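UPF0230 protein TM1468 (Thermotoga maritima, PDB 1VPV) binds long-chain fatty acids such as palmitate and may play a role in lipid transport or fatty acid metabolism. Local coordinates at residues Met13-Leu18 with Asp94-Val100; Leu199-Cys204 with Arg216-Asp221; Glu238-Val244 with Lys264-Asp270. All blocks are in the same frame, centred on the assembly; numbering follows the deposited sequence.

Contact 1 of 3, residues Met13-Leu18 with Asp94-Val100; sequences MKVKIL and DYDVVLV
Lys16 lays its aliphatic chain over one face of the Tyr95 ring, a CH-pi contact in which CD of Lys16 stands 3.9 Å from the ring centroid and nearer the rim than the middle. The bend at chi2 (83°) of Lys16 folds CD back over the ring, and both polar ends then reach one carboxylate, Asp34, through a salt bridge from NZ of Lys16 and a hydrogen bond from OH of Tyr95. In its own plane the same ring meets O of Lys14 at the edge. Asp96 closes on the backbone of Lys14, just before the strand: its OD2 accepts N of Lys14 at 2.7 Å through the anti lone pair, while Asp96 N bonds to O of Lys14. NZ of Lys14 meets OD2 of Asp94 at 2.9 Å, a salt bridge to the C-prime residue of the Schellman motif that ends helix 80-92. Lys16 bonds through N to O of Val97 and through O to N of Leu99, the parallel pattern. Val15, Ile17, Val97 and Leu99 face helices 138-149 and 154-166, whereas Lys16, Leu18, Val98 and Val100 face helix 80-92, a three-layer alpha/beta/alpha arrangement around the first sheet of the DegV fold.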
loop_
_atom_site.group_PDB
_atom_site.type_symbol
_atom_site.label_atom_id
_atom_site.label_comp_id
_atom_site.label_asym_id
_atom_site.label_seq_id
_atom_site.Cartn_x
_atom_site.Cartn_y
_atom_site.Cartn_z
HETATM N N MSE A 13 17.824 10.594 19.303
HETATM C CA MSE A 13 17.792 9.990 17.934
HETATM C C MSE A 13 16.473 10.299 17.201
HETATM O O MSE A 13 15.388 9.989 17.682
HETATM C CB MSE A 13 18.027 8.472 17.956
HETATM C CG MSE A 13 17.965 7.839 16.537
HETATM SE SE MSE A 13 18.011 5.833 16.402
HETATM C CE MSE A 13 16.740 5.280 17.951
ATOM N N LYS A 14 16.597 10.910 16.032
ATOM C CA LYS A 14 15.454 11.396 15.273
ATOM C C LYS A 14 15.396 10.647 13.955
ATOM O O LYS A 14 16.357 10.660 13.168
ATOM C CB LYS A 14 15.592 12.903 15.023
ATOM C CG LYS A 14 15.385 13.792 16.284
ATOM C CD LYS A 14 15.377 15.289 15.929
ATOM C CE LYS A 14 16.729 15.717 15.439
ATOM N NZ LYS A 14 16.975 17.184 15.551
ATOM N N VAL A 15 14.263 9.999 13.714
ATOM C CA VAL A 15 14.104 9.113 12.558
ATOM C C VAL A 15 13.032 9.562 11.569
ATOM O O VAL A 15 11.879 9.726 11.936
ATOM C CB VAL A 15 13.750 7.682 13.027
ATOM C CG1 VAL A 15 13.769 6.717 11.853
ATOM C CG2 VAL A 15 14.723 7.213 14.079
ATOM N N LYS A 16 13.411 9.744 10.308
ATOM C CA LYS A 16 12.443 9.959 9.222
ATOM C C LYS A 16 11.944 8.624 8.719
ATOM O O LYS A 16 12.731 7.681 8.589
ATOM C CB LYS A 16 13.094 10.653 8.032
ATOM C CG LYS A 16 12.088 11.112 6.983
ATOM C CD LYS A 16 11.487 12.467 7.391
ATOM C CE LYS A 16 10.151 12.696 6.750
ATOM N NZ LYS A 16 9.625 13.994 7.213
ATOM N N ILE A 17 10.654 8.546 8.410
ATOM C CA ILE A 17 10.111 7.360 7.780
ATOM C C ILE A 17 9.693 7.762 6.368
ATOM O O ILE A 17 8.994 8.746 6.169
ATOM C CB ILE A 17 8.919 6.793 8.557
ATOM C CG1 ILE A 17 9.383 6.263 9.906
ATOM C CG2 ILE A 17 8.221 5.683 7.760
ATOM C CD1 ILE A 17 8.242 5.900 10.885
ATOM N N LEU A 18 10.146 7.001 5.388
ATOM C CA LEU A 18 9.764 7.234 4.010
ATOM C C LEU A 18 9.032 6.004 3.472
ATOM O O LEU A 18 9.510 4.877 3.621
ATOM C CB LEU A 18 11.017 7.493 3.182
ATOM C CG LEU A 18 10.793 7.748 1.701
ATOM C CD1 LEU A 18 10.120 9.071 1.487
ATOM C CD2 LEU A 18 12.152 7.705 1.010
ATOM N N ASP A 94 18.603 17.490 9.731
ATOM C CA ASP A 94 19.110 17.001 11.047
ATOM C C ASP A 94 18.469 15.685 11.535
ATOM O O ASP A 94 18.496 15.366 12.706
ATOM C CB ASP A 94 19.039 18.115 12.142
ATOM C CG ASP A 94 19.954 17.852 13.336
ATOM O OD1 ASP A 94 21.118 17.456 13.135
ATOM O OD2 ASP A 94 19.526 18.074 14.492
ATOM N N TYR A 95 17.896 14.911 10.640
ATOM C CA TYR A 95 17.560 13.532 11.004
ATOM C C TYR A 95 18.852 12.723 11.204
ATOM O O TYR A 95 19.880 13.038 10.629
ATOM C CB TYR A 95 16.640 12.924 9.981
ATOM C CG TYR A 95 15.217 13.455 10.062
ATOM C CD1 TYR A 95 14.301 12.920 10.994
ATOM C CD2 TYR A 95 14.775 14.478 9.222
ATOM C CE1 TYR A 95 12.980 13.381 11.073
ATOM C CE2 TYR A 95 13.440 14.951 9.289
ATOM C CZ TYR A 95 12.562 14.395 10.211
ATOM O OH TYR A 95 11.275 14.840 10.282
ATOM N N ASP A 96 18.809 11.749 12.108
ATOM C CA ASP A 96 19.972 10.876 12.347
ATOM C C ASP A 96 19.869 9.599 11.543
ATOM O O ASP A 96 20.882 9.038 11.214
ATOM C CB ASP A 96 20.143 10.520 13.819
ATOM C CG ASP A 96 20.071 11.726 14.731
ATOM O OD1 ASP A 96 20.988 12.575 14.717
ATOM O OD2 ASP A 96 19.073 11.803 15.473
ATOM N N VAL A 97 18.654 9.173 11.210
ATOM C CA VAL A 97 18.401 7.881 10.554
ATOM C C VAL A 97 17.179 8.015 9.614
ATOM O O VAL A 97 16.215 8.724 9.931
ATOM C CB VAL A 97 18.096 6.754 11.590
ATOM C CG1 VAL A 97 17.746 5.437 10.894
ATOM C CG2 VAL A 97 19.249 6.521 12.539
ATOM N N VAL A 98 17.240 7.366 8.448
ATOM C CA VAL A 98 16.064 7.232 7.583
ATOM C C VAL A 98 15.643 5.767 7.549
ATOM O O VAL A 98 16.469 4.880 7.333
ATOM C CB VAL A 98 16.332 7.648 6.152
ATOM C CG1 VAL A 98 15.040 7.588 5.369
ATOM C CG2 VAL A 98 16.921 9.041 6.087
ATOM N N LEU A 99 14.367 5.527 7.784
ATOM C CA LEU A 99 13.807 4.197 7.676
ATOM C C LEU A 99 12.875 4.160 6.486
ATOM O O LEU A 99 11.857 4.833 6.499
ATOM C CB LEU A 99 13.020 3.853 8.940
ATOM C CG LEU A 99 12.240 2.526 8.884
ATOM C CD1 LEU A 99 13.196 1.344 8.776
ATOM C CD2 LEU A 99 11.349 2.374 10.108
ATOM N N VAL A 100 13.201 3.355 5.479
ATOM C CA VAL A 100 12.410 3.238 4.232
ATOM C C VAL A 100 11.640 1.908 4.174
ATOM O O VAL A 100 12.208 0.836 4.335
ATOM C CB VAL A 100 13.343 3.298 2.971
ATOM C CG1 VAL A 100 12.539 3.271 1.678
ATOM C CG2 VAL A 100 14.250 4.502 3.026
#

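Contact 2 of 3, residues Leu199-Cys204 with Arg216-Asp221; sequences LKIRVC and RKVRGD. With PO4 (phosphate ion), chain C.
Salt bridging and anion binding meet on Arg202, whose guanidinium grips Asp221 side-on with NE and NH2. The planes are 54° apart, and both nitrogens converge on OD1 of Asp221 instead of each taking its own oxygen: NE, at 2.9 Å, nearly along the C-O axis, and NH2 from above the carboxylate plane. A bend at chi2 (-73°) of Arg202 brings this group over Gly220, whose CA sits against one guanidinium face. A phosphate ion, probably from the crystallisation liquor, takes the edge of the same group: its O3 accepts from NH1 of Arg202 at 2.8 Å and from NH2, and also from NZ of Lys200, whose chain curls round to it.

Hydrogen bonds to backbone carbonyls form the second group. NH1 of Arg202 reaches O of Ile201 at 3.2 Å, from above the carbonyl plane. NE of Arg219 meets O of Leu199 at 3.1 Å, almost in line with the carbonyl and within the guanidinium plane, with only a weak bond added by NH2. Strands 201-208 and 211-219 are a beta hairpin, with Arg202-Val218 and Cys204-Arg216 as hydrogen-bonded pairs; N of Gly220 bonds to O of Lys200 just beyond the paired strands.

In van der Waals contact, CD1 of Ile201 meets the aliphatic chain of Lys217 (CE, 3.6 Å).

With three acceptors sharing its N-H groups, the Arg202 guanidinium is probably held firmly in its rotation, and its charge beside that of Lys200 is consistent with attraction of a small anion; no biological role follows.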
loop_
_atom_site.group_PDB
_atom_site.type_symbol
_atom_site.label_atom_id
_atom_site.label_comp_id
_atom_site.label_asym_id
_atom_site.label_seq_id
_atom_site.Cartn_x
_atom_site.Cartn_y
_atom_site.Cartn_z
ATOM N N LEU A 199 -20.404 -10.468 -16.892
ATOM C CA LEU A 199 -21.172 -9.376 -16.267
ATOM C C LEU A 199 -21.173 -9.424 -14.739
ATOM O O LEU A 199 -21.549 -10.444 -14.142
ATOM C CB LEU A 199 -22.639 -9.386 -16.728
ATOM C CG LEU A 199 -22.877 -8.888 -18.146
ATOM C CD1 LEU A 199 -24.278 -9.195 -18.635
ATOM C CD2 LEU A 199 -22.598 -7.390 -18.209
ATOM N N LYS A 200 -20.772 -8.299 -14.132
ATOM C CA LYS A 200 -20.810 -8.116 -12.710
ATOM C C LYS A 200 -19.763 -8.919 -11.965
ATOM O O LYS A 200 -19.805 -8.977 -10.733
ATOM C CB LYS A 200 -22.201 -8.432 -12.154
ATOM C CG LYS A 200 -23.358 -7.896 -12.973
ATOM C CD LYS A 200 -23.314 -6.392 -13.247
ATOM C CE LYS A 200 -23.998 -5.545 -12.170
ATOM N NZ LYS A 200 -23.063 -5.027 -11.173
ATOM N N ILE A 201 -18.792 -9.480 -12.685
ATOM C CA ILE A 201 -17.705 -10.218 -12.049
ATOM C C ILE A 201 -16.847 -9.278 -11.180
ATOM O O ILE A 201 -16.671 -8.105 -11.495
ATOM C CB ILE A 201 -16.774 -10.974 -13.079
ATOM C CG1 ILE A 201 -15.828 -11.926 -12.361
ATOM C CG2 ILE A 201 -15.907 -10.012 -13.887
ATOM C CD1 ILE A 201 -15.297 -13.033 -13.222
ATOM N N ARG A 202 -16.350 -9.830 -10.079
ATOM C CA ARG A 202 -15.338 -9.214 -9.230
ATOM C C ARG A 202 -14.306 -10.289 -8.992
ATOM O O ARG A 202 -14.643 -11.448 -8.757
ATOM C CB ARG A 202 -15.943 -8.842 -7.898
ATOM C CG ARG A 202 -17.229 -8.022 -8.014
ATOM C CD ARG A 202 -16.912 -6.599 -8.454
ATOM N NE ARG A 202 -18.117 -5.790 -8.304
ATOM C CZ ARG A 202 -18.926 -5.420 -9.289
ATOM N NH1 ARG A 202 -18.698 -5.785 -10.545
ATOM N NH2 ARG A 202 -20.002 -4.731 -9.001
ATOM N N VAL A 203 -13.051 -9.911 -9.071
ATOM C CA VAL A 203 -11.947 -10.824 -8.878
ATOM C C VAL A 203 -11.276 -10.424 -7.596
ATOM O O VAL A 203 -10.875 -9.260 -7.451
ATOM C CB VAL A 203 -10.939 -10.681 -10.031
ATOM C CG1 VAL A 203 -9.652 -11.495 -9.789
ATOM C CG2 VAL A 203 -11.599 -11.145 -11.302
ATOM N N CYS A 204 -11.136 -11.393 -6.690
ATOM C CA CYS A 204 -10.535 -11.176 -5.380
ATOM C C CYS A 204 -9.086 -11.599 -5.349
ATOM O O CYS A 204 -8.747 -12.715 -5.720
ATOM C CB CYS A 204 -11.314 -11.934 -4.295
ATOM S SG CYS A 204 -13.118 -11.594 -4.266
ATOM N N ARG A 216 -10.369 -15.891 -5.908
ATOM C CA ARG A 216 -11.803 -16.114 -6.098
ATOM C C ARG A 216 -12.397 -15.175 -7.138
ATOM O O ARG A 216 -11.995 -14.021 -7.246
ATOM C CB ARG A 216 -12.543 -15.920 -4.776
ATOM C CG ARG A 216 -13.677 -16.862 -4.580
ATOM C CD ARG A 216 -14.064 -16.912 -3.145
ATOM N NE ARG A 216 -15.389 -17.487 -2.964
ATOM C CZ ARG A 216 -16.086 -17.443 -1.827
ATOM N NH1 ARG A 216 -15.588 -16.839 -0.754
ATOM N NH2 ARG A 216 -17.298 -18.007 -1.767
ATOM N N LYS A 217 -13.325 -15.698 -7.918
ATOM C CA LYS A 217 -14.153 -14.906 -8.816
ATOM C C LYS A 217 -15.535 -15.036 -8.261
ATOM O O LYS A 217 -16.001 -16.138 -8.015
ATOM C CB LYS A 217 -14.187 -15.465 -10.238
ATOM C CG LYS A 217 -12.825 -15.655 -10.876
ATOM C CD LYS A 217 -12.851 -16.674 -12.066
ATOM C CE LYS A 217 -13.154 -15.963 -13.388
ATOM N NZ LYS A 217 -12.906 -16.833 -14.581
ATOM N N VAL A 218 -16.204 -13.924 -8.054
ATOM C CA VAL A 218 -17.592 -13.960 -7.629
ATOM C C VAL A 218 -18.362 -12.921 -8.468
ATOM O O VAL A 218 -17.760 -12.206 -9.315
ATOM C CB VAL A 218 -17.702 -13.628 -6.145
ATOM C CG1 VAL A 218 -16.818 -14.536 -5.309
ATOM C CG2 VAL A 218 -17.327 -12.174 -5.905
ATOM N N ARG A 219 -19.657 -12.789 -8.198
ATOM C CA ARG A 219 -20.437 -11.756 -8.854
ATOM C C ARG A 219 -21.043 -10.750 -7.872
ATOM O O ARG A 219 -21.744 -11.120 -6.891
ATOM C CB ARG A 219 -21.530 -12.385 -9.701
ATOM C CG ARG A 219 -21.015 -13.088 -10.951
ATOM C CD ARG A 219 -22.149 -13.792 -11.687
ATOM N NE ARG A 219 -22.725 -12.942 -12.702
ATOM C CZ ARG A 219 -23.994 -12.988 -13.085
ATOM N NH1 ARG A 219 -24.830 -13.857 -12.530
ATOM N NH2 ARG A 219 -24.433 -12.149 -14.022
ATOM N N GLY A 220 -20.778 -9.476 -8.156
ATOM C CA GLY A 220 -21.338 -8.356 -7.390
ATOM C C GLY A 220 -20.597 -8.075 -6.105
ATOM O O GLY A 220 -19.876 -8.941 -5.571
ATOM N N ASP A 221 -20.808 -6.868 -5.590
ATOM C CA ASP A 221 -20.057 -6.334 -4.427
ATOM C C ASP A 221 -20.282 -7.104 -3.167
ATOM O O ASP A 221 -19.349 -7.326 -2.389
ATOM C CB ASP A 221 -20.491 -4.904 -4.114
ATOM C CG ASP A 221 -20.128 -3.924 -5.192
ATOM O OD1 ASP A 221 -19.333 -4.281 -6.084
ATOM O OD2 ASP A 221 -20.612 -2.767 -5.112
HETATM P P PO4 C . -20.443 -3.391 -13.003
HETATM O O1 PO4 C . -21.310 -2.200 -12.706
HETATM O O2 PO4 C . -20.788 -3.701 -14.414
HETATM O O3 PO4 C . -20.739 -4.511 -12.059
HETATM O O4 PO4 C . -18.994 -3.026 -12.932
#

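Contact 3 of 3, residues Glu238-Val244 with Lys264-Asp270; sequences EGSKLRV and KSYEVVD
Parallel strand pairing joins Glu238-Val244 to Lys264-Asp270 at the margin of the second sheet, where strand 267-275 is the outermost strand within the chain and strand 241-248 lies just inside it. Toward the N-terminal end of both segments, N of Gly239 bonds to O of Ser265 at 2.7 Å. Leu242 bonds to the neighbouring strand through both its N and its O, the N to O of Glu267 at 2.8 Å and the O to N of Val269 at 2.9 Å.

CA of Glu238 lies over one face of the Tyr266 ring, a CH-pi contact 4.3 Å from the centroid, while O of Ser240 comes to the ring edge in plane. Leu242, with CG anti to its carbonyl carbon (chi1 -57°), brings CD1 to 3.7 Å from both CB and CG of Tyr266. The two strands and helix 252-263 between them make a beta-alpha-beta crossover; that helix packs on Val244, whose CG2 meets CG1 of Val268 at 3.8 Å. Replacing Tyr266 by an alanine would probably leave Glu238 CA and Leu242 CD1 without the ring they now touch, and O of Thr236 without the hydroxyl that bonds to it.

On the other face Lys241 and Glu267 run side by side, pointing the same way, and CG of Arg243 touches CG2 of Val269 at 3.6 Å. NZ of Lys241 makes its salt bridge with Glu297, and the Arg243 guanidinium makes salt bridges with Glu294 and Glu146. One water donates to both O of Val244 and OD2 of Asp270.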
loop_
_atom_site.group_PDB
_atom_site.type_symbol
_atom_site.label_atom_id
_atom_site.label_comp_id
_atom_site.label_asym_id
_atom_site.label_seq_id
_atom_site.Cartn_x
_atom_site.Cartn_y
_atom_site.Cartn_z
ATOM N N GLU A 238 -12.677 -14.998 13.821
ATOM C CA GLU A 238 -13.638 -13.934 14.076
ATOM C C GLU A 238 -13.521 -13.409 15.526
ATOM O O GLU A 238 -13.274 -14.160 16.465
ATOM C CB GLU A 238 -15.079 -14.385 13.726
ATOM C CG GLU A 238 -16.188 -13.637 14.535
ATOM C CD GLU A 238 -17.600 -13.708 13.930
ATOM O OE1 GLU A 238 -17.743 -14.071 12.729
ATOM O OE2 GLU A 238 -18.554 -13.375 14.678
ATOM N N GLY A 239 -13.679 -12.103 15.687
ATOM C CA GLY A 239 -13.519 -11.458 16.985
ATOM C C GLY A 239 -12.083 -11.101 17.355
ATOM O O GLY A 239 -11.819 -10.742 18.491
ATOM N N SER A 240 -11.143 -11.224 16.419
ATOM C CA SER A 240 -9.768 -10.764 16.657
ATOM C C SER A 240 -9.689 -9.217 16.658
ATOM O O SER A 240 -10.532 -8.533 16.109
ATOM C CB SER A 240 -8.810 -11.377 15.614
ATOM O OG SER A 240 -8.755 -12.798 15.752
ATOM N N LYS A 241 -8.674 -8.683 17.312
ATOM C CA LYS A 241 -8.448 -7.244 17.358
ATOM C C LYS A 241 -7.675 -6.808 16.127
ATOM O O LYS A 241 -6.577 -7.313 15.883
ATOM C CB LYS A 241 -7.617 -6.879 18.580
ATOM C CG LYS A 241 -8.358 -6.288 19.771
ATOM C CD LYS A 241 -7.382 -5.348 20.539
ATOM C CE LYS A 241 -7.839 -5.025 21.918
ATOM N NZ LYS A 241 -7.903 -6.286 22.685
ATOM N N LEU A 242 -8.210 -5.839 15.391
ATOM C CA LEU A 242 -7.597 -5.403 14.158
ATOM C C LEU A 242 -7.424 -3.889 14.111
ATOM O O LEU A 242 -8.191 -3.164 14.728
ATOM C CB LEU A 242 -8.506 -5.771 12.992
ATOM C CG LEU A 242 -8.966 -7.191 12.711
ATOM C CD1 LEU A 242 -9.691 -7.172 11.383
ATOM C CD2 LEU A 242 -7.775 -8.179 12.676
ATOM N N ARG A 243 -6.435 -3.416 13.357
ATOM C CA ARG A 243 -6.453 -2.029 12.844
ATOM C C ARG A 243 -6.453 -2.101 11.313
ATOM O O ARG A 243 -5.904 -3.029 10.744
ATOM C CB ARG A 243 -5.279 -1.210 13.359
ATOM C CG ARG A 243 -5.297 -0.998 14.858
ATOM C CD ARG A 243 -4.338 0.112 15.318
ATOM N NE ARG A 243 -2.946 -0.243 15.025
ATOM C CZ ARG A 243 -1.874 0.373 15.535
ATOM N NH1 ARG A 243 -2.017 1.375 16.368
ATOM N NH2 ARG A 243 -0.640 -0.031 15.218
ATOM N N VAL A 244 -7.050 -1.117 10.657
ATOM C CA VAL A 244 -7.418 -1.226 9.237
ATOM C C VAL A 244 -7.287 0.102 8.477
ATOM O O VAL A 244 -7.677 1.162 8.978
ATOM C CB VAL A 244 -8.901 -1.655 9.103
ATOM C CG1 VAL A 244 -9.275 -1.906 7.660
ATOM C CG2 VAL A 244 -9.162 -2.895 9.919
ATOM N N LYS A 264 -18.910 -6.402 11.669
ATOM C CA LYS A 264 -19.841 -7.428 12.137
ATOM C C LYS A 264 -19.086 -8.607 12.711
ATOM O O LYS A 264 -19.630 -9.331 13.507
ATOM C CB LYS A 264 -20.759 -7.912 11.011
ATOM C CG LYS A 264 -21.707 -6.836 10.535
ATOM C CD LYS A 264 -22.632 -7.297 9.426
ATOM C CE LYS A 264 -23.233 -6.109 8.720
ATOM N NZ LYS A 264 -24.395 -6.508 7.923
ATOM N N SER A 265 -17.834 -8.812 12.324
ATOM C CA SER A 265 -17.137 -9.958 12.854
ATOM C C SER A 265 -15.739 -9.747 13.398
ATOM O O SER A 265 -15.111 -10.703 13.835
ATOM C CB SER A 265 -17.189 -11.101 11.849
ATOM O OG SER A 265 -17.168 -10.623 10.554
ATOM N N TYR A 266 -15.276 -8.501 13.470
ATOM C CA TYR A 266 -13.977 -8.225 14.090
ATOM C C TYR A 266 -14.053 -7.001 15.020
ATOM O O TYR A 266 -14.843 -6.081 14.767
ATOM C CB TYR A 266 -12.906 -8.062 12.994
ATOM C CG TYR A 266 -12.544 -9.383 12.338
ATOM C CD1 TYR A 266 -11.541 -10.193 12.871
ATOM C CD2 TYR A 266 -13.224 -9.840 11.228
ATOM C CE1 TYR A 266 -11.222 -11.408 12.308
ATOM C CE2 TYR A 266 -12.913 -11.070 10.652
ATOM C CZ TYR A 266 -11.913 -11.840 11.208
ATOM O OH TYR A 266 -11.600 -13.042 10.665
ATOM N N GLU A 267 -13.258 -7.019 16.102
ATOM C CA GLU A 267 -13.036 -5.837 16.914
ATOM C C GLU A 267 -12.034 -4.958 16.153
ATOM O O GLU A 267 -10.820 -5.238 16.131
ATOM C CB GLU A 267 -12.537 -6.192 18.340
ATOM C CG GLU A 267 -12.968 -5.153 19.398
ATOM C CD GLU A 267 -12.245 -5.246 20.740
ATOM O OE1 GLU A 267 -12.163 -6.356 21.312
ATOM O OE2 GLU A 267 -11.787 -4.186 21.244
ATOM N N VAL A 268 -12.565 -3.940 15.470
ATOM C CA VAL A 268 -11.736 -2.934 14.801
ATOM C C VAL A 268 -11.424 -1.794 15.796
ATOM O O VAL A 268 -12.285 -0.968 16.102
ATOM C CB VAL A 268 -12.410 -2.340 13.555
ATOM C CG1 VAL A 268 -11.403 -1.587 12.751
ATOM C CG2 VAL A 268 -13.025 -3.401 12.689
ATOM N N VAL A 269 -10.209 -1.763 16.325
ATOM C CA VAL A 269 -9.849 -0.688 17.246
ATOM C C VAL A 269 -9.466 0.637 16.547
ATOM O O VAL A 269 -9.494 1.671 17.170
ATOM C CB VAL A 269 -8.783 -1.130 18.326
ATOM C CG1 VAL A 269 -9.338 -2.273 19.174
ATOM C CG2 VAL A 269 -7.487 -1.544 17.720
ATOM N N ASP A 270 -9.142 0.627 15.262
ATOM C CA ASP A 270 -8.899 1.880 14.554
ATOM C C ASP A 270 -9.106 1.637 13.081
ATOM O O ASP A 270 -8.779 0.565 12.574
ATOM C CB ASP A 270 -7.463 2.401 14.787
ATOM C CG ASP A 270 -7.263 3.860 14.310
ATOM O OD1 ASP A 270 -7.456 4.772 15.121
ATOM O OD2 ASP A 270 -6.876 4.113 13.144
HETATM O O HOH W 1 -6.246 2.122 11.226
#

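Followed from the N terminus, the three contacts close in series, with neither nesting nor crossing. Contact 1 brings the opening strand back beside strand 97-102 and so closes a long loop of strands and helices within the first sheet. Contact 2 closes a much shorter one, the hairpin of strands 201-208 and 211-219, at one margin of the second sheet. Helix 220-232 then leads to strand 241-248, where contact 3 closes a crossover at the opposite margin of that sheet. Contacts 2 and 3 thus share a sheet yet have centres about 25 Å apart, whereas contacts 1 and 2, about 42 Å between centres, lie on opposite sides of the chain's centre.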